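Local coordinates for protein glycoside hydrolase family 81 (Clostridium thermocellum, PDB 6FOP) that probably hydrolyses beta-1,3-glucans such as laminarin, as a family 81 glycoside hydrolase acting in the cellulosome of Clostridium thermocellum, at residues Lys344-Leu349 and Gly421-Ala426; Asp415-Tyr420 and Ser495-Ala500. All coordinates share one frame; numbering follows the deposited sequence.

Interaction 1. Residues Lys344-Leu349 and Gly421-Ala426; sequences KHLGKL and GYFLHA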
loop_
_atom_site.group_PDB
_atom_site.type_symbol
_atom_site.label_atom_id
_atom_site.label_comp_id
_atom_site.label_asym_id
_atom_site.label_seq_id
_atom_site.Cartn_x
_atom_site.Cartn_y
_atom_site.Cartn_z
ATOM N N LYS A 344 7.599 -15.887 8.205
ATOM C CA LYS A 344 7.891 -15.339 9.536
ATOM C C LYS A 344 9.194 -15.920 10.106
ATOM O O LYS A 344 9.993 -15.197 10.684
ATOM C CB LYS A 344 6.750 -15.567 10.541
ATOM C CG LYS A 344 5.558 -14.620 10.352
ATOM C CD LYS A 344 4.483 -14.772 11.391
ATOM C CE LYS A 344 4.844 -14.335 12.794
ATOM N NZ LYS A 344 4.845 -12.866 13.062
ATOM N N HIS A 345 9.387 -17.228 9.917
ATOM C CA HIS A 345 10.600 -17.874 10.387
ATOM C C HIS A 345 11.834 -17.344 9.647
ATOM O O HIS A 345 12.864 -17.062 10.259
ATOM C CB HIS A 345 10.461 -19.383 10.243
ATOM C CG HIS A 345 11.646 -20.141 10.729
ATOM N ND1 HIS A 345 11.877 -20.360 12.063
ATOM C CD2 HIS A 345 12.678 -20.713 10.068
ATOM C CE1 HIS A 345 13.000 -21.031 12.204
ATOM N NE2 HIS A 345 13.507 -21.259 11.013
ATOM N N LEU A 346 11.739 -17.228 8.323
ATOM C CA LEU A 346 12.850 -16.685 7.530
ATOM C C LEU A 346 13.201 -15.252 7.954
ATOM O O LEU A 346 14.374 -14.880 8.000
ATOM C CB LEU A 346 12.535 -16.695 6.049
ATOM C CG LEU A 346 12.571 -18.070 5.395
ATOM C CD1 LEU A 346 12.047 -17.959 3.954
ATOM C CD2 LEU A 346 13.978 -18.675 5.399
ATOM N N GLY A 347 12.185 -14.460 8.320
ATOM C CA GLY A 347 12.443 -13.110 8.809
ATOM C C GLY A 347 13.209 -13.121 10.142
ATOM O O GLY A 347 14.123 -12.330 10.359
ATOM N N LYS A 348 12.806 -14.027 11.035
ATOM C CA LYS A 348 13.475 -14.209 12.323
ATOM C C LYS A 348 14.971 -14.518 12.095
ATOM O O LYS A 348 15.837 -13.909 12.741
ATOM C CB LYS A 348 12.780 -15.321 13.099
ATOM C CG LYS A 348 13.369 -15.544 14.461
ATOM C CD LYS A 348 12.520 -16.399 15.363
ATOM C CE LYS A 348 12.034 -17.683 14.837
ATOM N NZ LYS A 348 11.107 -18.246 15.896
ATOM N N LEU A 349 15.257 -15.450 11.186
ATOM C CA LEU A 349 16.670 -15.765 10.892
ATOM C C LEU A 349 17.416 -14.572 10.267
ATOM O O LEU A 349 18.579 -14.303 10.580
ATOM C CB LEU A 349 16.806 -16.985 10.023
ATOM C CG LEU A 349 16.202 -18.278 10.590
ATOM C CD1 LEU A 349 16.617 -19.461 9.751
ATOM C CD2 LEU A 349 16.476 -18.557 12.032
ATOM N N GLY A 421 7.340 -10.712 1.335
ATOM C CA GLY A 421 8.290 -9.770 1.904
ATOM C C GLY A 421 9.328 -10.459 2.790
ATOM O O GLY A 421 10.496 -10.090 2.772
ATOM N N TYR A 422 8.884 -11.458 3.560
ATOM C CA TYR A 422 9.804 -12.214 4.401
ATOM C C TYR A 422 10.806 -13.022 3.573
ATOM O O TYR A 422 11.994 -13.101 3.924
ATOM C CB TYR A 422 9.034 -13.145 5.325
ATOM C CG TYR A 422 8.249 -12.457 6.413
ATOM C CD1 TYR A 422 8.882 -11.840 7.485
ATOM C CD2 TYR A 422 6.844 -12.451 6.411
ATOM C CE1 TYR A 422 8.157 -11.240 8.497
ATOM C CE2 TYR A 422 6.113 -11.842 7.438
ATOM C CZ TYR A 422 6.771 -11.221 8.477
ATOM O OH TYR A 422 6.078 -10.609 9.496
ATOM N N PHE A 423 10.339 -13.647 2.492
ATOM C CA PHE A 423 11.227 -14.398 1.589
ATOM C C PHE A 423 12.254 -13.453 0.957
ATOM O O PHE A 423 13.447 -13.779 0.853
ATOM C CB PHE A 423 10.436 -15.104 0.459
ATOM C CG PHE A 423 9.686 -16.336 0.878
ATOM C CD1 PHE A 423 8.571 -16.265 1.711
ATOM C CD2 PHE A 423 10.069 -17.582 0.415
ATOM C CE1 PHE A 423 7.885 -17.407 2.096
ATOM C CE2 PHE A 423 9.386 -18.730 0.783
ATOM C CZ PHE A 423 8.297 -18.649 1.653
ATOM N N LEU A 424 11.793 -12.269 0.553
ATOM C CA LEU A 424 12.657 -11.280 -0.048
ATOM C C LEU A 424 13.687 -10.750 0.934
ATOM O O LEU A 424 14.828 -10.491 0.560
ATOM C CB LEU A 424 11.823 -10.136 -0.637
ATOM C CG LEU A 424 10.916 -10.532 -1.809
ATOM C CD1 LEU A 424 10.049 -9.329 -2.179
ATOM C CD2 LEU A 424 11.711 -11.050 -2.989
ATOM N N HIS A 425 13.289 -10.594 2.194
ATOM C CA HIS A 425 14.222 -10.144 3.219
ATOM C C HIS A 425 15.390 -11.157 3.355
ATOM O O HIS A 425 16.564 -10.782 3.327
ATOM C CB HIS A 425 13.545 -9.859 4.543
ATOM C CG HIS A 425 14.453 -9.211 5.532
ATOM N ND1 HIS A 425 14.143 -9.119 6.863
ATOM C CD2 HIS A 425 15.656 -8.594 5.385
ATOM C CE1 HIS A 425 15.117 -8.486 7.496
ATOM N NE2 HIS A 425 16.055 -8.178 6.631
ATOM N N ALA A 426 15.033 -12.432 3.458
ATOM C CA ALA A 426 16.049 -13.469 3.576
ATOM C C ALA A 426 16.936 -13.489 2.350
ATOM O O ALA A 426 18.158 -13.607 2.463
ATOM C CB ALA A 426 15.410 -14.816 3.811
HETATM O O HOH W 1 7.172 -11.449 11.951
#
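Y422 lays one face of its ring against the backbone of K344, whose CA stands 4.1 Å from the ring centroid and only 6° off the ring normal, a CH-pi contact squarely over the face. The lysine side chain then runs alongside the tyrosine in the same direction, with K344 CG 4.1 Å from Y422 CE2. Its stem is straight at first, but a bend at chi3 (68°), followed by a second at chi4, carries the amino group past the phenol oxygen, to the far side of a bridging water. This water joins the two ends: it accepts from K344 NZ at 2.9 Å and donates to Y422 OH at 2.8 Å. Neither polar group depends on it alone, since K344 NZ also forms a salt bridge with E641 and Y422 OH a hydrogen bond with E496. Next to the ring, G347 CA packs 4.0 Å from Y422 CD1, with backbone alone facing the ring at this point.

L346 fills the other half of the contact. Its CD1 sits over the centre of the F423 ring, 4.1 Å from the centroid, in a second CH-pi contact, while its CB meets A426 CB at 4.1 Å. The far side of this apolar patch reaches helix 362-379, where L346 touches S375 and F423 touches L376. No direct hydrogen bond crosses between the segments. Their axes approach to 7.9 Å and both run the same way, inclined by 31°. Such close, roughly parallel packing of helices far apart in sequence is consistent with the (alpha/alpha)6 architecture of six-hairpin glycosidases, the clan to which the C-terminal domain of this family belongs.

Interaction 2. Residues Asp415-Tyr420 and Ser495-Ala500; sequences DHHFHY and SEAINA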
loop_
_atom_site.group_PDB
_atom_site.type_symbol
_atom_site.label_atom_id
_atom_site.label_comp_id
_atom_site.label_asym_id
_atom_site.label_seq_id
_atom_site.Cartn_x
_atom_site.Cartn_y
_atom_site.Cartn_z
ATOM N N ASP A 415 -2.749 -10.918 0.364
ATOM C CA ASP A 415 -1.573 -10.848 1.233
ATOM C C ASP A 415 -0.241 -11.256 0.600
ATOM O O ASP A 415 0.705 -11.570 1.333
ATOM C CB ASP A 415 -1.757 -11.697 2.511
ATOM C CG ASP A 415 -2.951 -11.292 3.363
ATOM O OD1 ASP A 415 -3.613 -10.305 3.040
ATOM O OD2 ASP A 415 -3.233 -12.003 4.358
ATOM N N HIS A 416 -0.094 -11.246 -0.720
ATOM C CA HIS A 416 1.174 -11.747 -1.245
ATOM C C HIS A 416 2.360 -10.903 -0.781
ATOM O O HIS A 416 3.472 -11.426 -0.619
ATOM C CB HIS A 416 1.177 -11.854 -2.769
ATOM C CG HIS A 416 0.355 -12.992 -3.286
ATOM N ND1 HIS A 416 0.464 -13.455 -4.580
ATOM C CD2 HIS A 416 -0.598 -13.748 -2.698
ATOM C CE1 HIS A 416 -0.365 -14.473 -4.755
ATOM N NE2 HIS A 416 -1.028 -14.664 -3.629
ATOM N N HIS A 417 2.160 -9.600 -0.656
ATOM C CA HIS A 417 3.232 -8.730 -0.159
ATOM C C HIS A 417 3.664 -9.109 1.262
ATOM O O HIS A 417 4.873 -9.153 1.544
ATOM C CB HIS A 417 2.883 -7.229 -0.322
ATOM C CG HIS A 417 1.674 -6.762 0.446
ATOM N ND1 HIS A 417 0.606 -7.568 0.756
ATOM C CD2 HIS A 417 1.381 -5.548 0.951
ATOM C CE1 HIS A 417 -0.294 -6.864 1.420
ATOM N NE2 HIS A 417 0.154 -5.633 1.550
ATOM N N PHE A 418 2.693 -9.423 2.133
ATOM C CA PHE A 418 3.023 -9.817 3.504
ATOM C C PHE A 418 3.840 -11.113 3.476
ATOM O O PHE A 418 4.849 -11.240 4.193
ATOM C CB PHE A 418 1.763 -10.093 4.319
ATOM C CG PHE A 418 0.820 -8.914 4.480
ATOM C CD1 PHE A 418 1.240 -7.602 4.387
ATOM C CD2 PHE A 418 -0.499 -9.165 4.825
ATOM C CE1 PHE A 418 0.359 -6.563 4.650
ATOM C CE2 PHE A 418 -1.382 -8.135 5.041
ATOM C CZ PHE A 418 -0.944 -6.835 4.958
ATOM N N HIS A 419 3.382 -12.107 2.725
ATOM C CA HIS A 419 4.062 -13.396 2.734
ATOM C C HIS A 419 5.440 -13.269 2.106
ATOM O O HIS A 419 6.458 -13.714 2.663
ATOM C CB HIS A 419 3.313 -14.449 1.928
ATOM C CG HIS A 419 2.019 -14.935 2.485
ATOM N ND1 HIS A 419 1.038 -14.155 3.050
ATOM C CD2 HIS A 419 1.513 -16.186 2.440
ATOM C CE1 HIS A 419 -0.008 -14.918 3.337
ATOM N NE2 HIS A 419 0.258 -16.146 2.974
ATOM N N TYR A 420 5.480 -12.721 0.901
ATOM C CA TYR A 420 6.706 -12.750 0.125
ATOM C C TYR A 420 7.747 -11.753 0.630
ATOM O O TYR A 420 8.925 -11.940 0.381
ATOM C CB TYR A 420 6.421 -12.550 -1.349
ATOM C CG TYR A 420 5.519 -13.590 -1.988
ATOM C CD1 TYR A 420 5.126 -14.735 -1.343
ATOM C CD2 TYR A 420 5.013 -13.367 -3.269
ATOM C CE1 TYR A 420 4.278 -15.652 -1.928
ATOM C CE2 TYR A 420 4.164 -14.256 -3.856
ATOM C CZ TYR A 420 3.774 -15.392 -3.189
ATOM O OH TYR A 420 2.920 -16.300 -3.739
ATOM N N SER A 495 3.066 -2.476 8.516
ATOM C CA SER A 495 4.456 -2.846 8.750
ATOM C C SER A 495 4.855 -4.090 7.971
ATOM O O SER A 495 6.008 -4.183 7.526
ATOM C CB SER A 495 4.705 -2.973 10.263
ATOM O OG SER A 495 3.646 -3.674 10.924
ATOM N N GLU A 496 3.950 -5.056 7.769
ATOM C CA GLU A 496 4.295 -6.168 6.871
ATOM C C GLU A 496 4.400 -5.769 5.385
ATOM O O GLU A 496 5.165 -6.373 4.636
ATOM C CB GLU A 496 3.379 -7.383 7.040
ATOM C CG GLU A 496 3.734 -8.201 8.265
ATOM C CD GLU A 496 3.017 -9.517 8.389
ATOM O OE1 GLU A 496 1.923 -9.656 7.800
ATOM O OE2 GLU A 496 3.530 -10.394 9.129
ATOM N N ALA A 497 3.669 -4.737 4.963
ATOM C CA ALA A 497 3.848 -4.189 3.615
ATOM C C ALA A 497 5.247 -3.549 3.533
ATOM O O ALA A 497 6.033 -3.812 2.618
ATOM C CB ALA A 497 2.764 -3.157 3.323
ATOM N N ILE A 498 5.579 -2.743 4.534
ATOM C CA ILE A 498 6.871 -2.051 4.571
ATOM C C ILE A 498 8.052 -3.018 4.663
ATOM O O ILE A 498 9.116 -2.746 4.095
ATOM C CB ILE A 498 6.858 -0.973 5.678
ATOM C CG1 ILE A 498 5.970 0.212 5.236
ATOM C CG2 ILE A 498 8.258 -0.519 6.075
ATOM C CD1 ILE A 498 5.489 1.077 6.391
ATOM N N ASN A 499 7.856 -4.163 5.320
ATOM C CA ASN A 499 8.886 -5.198 5.340
ATOM C C ASN A 499 9.230 -5.647 3.927
ATOM O O ASN A 499 10.414 -5.856 3.594
ATOM C CB ASN A 499 8.391 -6.385 6.143
ATOM C CG ASN A 499 9.427 -7.484 6.296
ATOM O OD1 ASN A 499 10.574 -7.235 6.694
ATOM N ND2 ASN A 499 9.019 -8.708 6.012
ATOM N N ALA A 500 8.212 -5.832 3.075
ATOM C CA ALA A 500 8.504 -6.209 1.687
ATOM C C ALA A 500 9.278 -5.105 0.977
ATOM O O ALA A 500 10.220 -5.360 0.223
ATOM C CB ALA A 500 7.231 -6.522 0.935
HETATM O O HOH W 2 6.396 -8.948 4.806
#
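E496 and F418 meet where two helices of the six-hairpin glycosidase domain, 416-433 and 494-511, pack together; the axes of 416-420 and 495-500 are inclined by 61°. E496 sends its CB obliquely to the phenylalanine ring, 3.4 Å from F418 CD1. With its chain extended beyond CG, it crosses F418 at about a right angle, bringing OE1 to 3.5 Å from F418 CB and turning the carboxylate plane 50° from that of the ring. The other oxygen, OE2, is hydrogen-bonded to the phenol of Y340.

A497 follows, its backbone N at the edge of the F418 ring and its CB 3.6 Å from H417 CD2. H417 reaches this methyl with its CG between its own backbone N and carbonyl carbon (chi1 62°), a torsion that also sets the imidazole against the F418 ring with an offset. The imidazole is tied down at NE2 by a hydrogen bond to Q491.

N499 works through a water held between the two helices. This water accepts from N499 ND2 at 2.9 Å and gives its two protons to backbone carbonyls on both helices, F418 O at 2.8 Å and E496 O at 2.9 Å. It thus bridges the segments, which share no direct hydrogen bond. It also supplements the helical bond to E496 O, which is weak, with A500 N 3.5 Å away.

A500 closes the contact by turning its methyl toward the other helix, where A500 CB lies 3.6 Å from the carbonyl oxygen H417 O.

Overall arrangement
Interactions 1 and 2 share helix 416-433: its first turn packs on helix 494-511, and the next turn on helix 339-359. Along the chain the order is 344-349, 415-420, 421-426 and 495-500, so the two contacts interleave. Their centres are about 10 Å apart, interaction 2 being the nearer to the centre of the chain. They also touch directly, G421 CA packing 3.6 Å from A500 CB. Methylpentanediol, probably from the crystallisation liquor, is bound close to K344 and to E496. Together the two contacts draw three sequence-distant helices of the family 81 C-terminal domain into one buried cluster, consistent with its (alpha/alpha)6 fold.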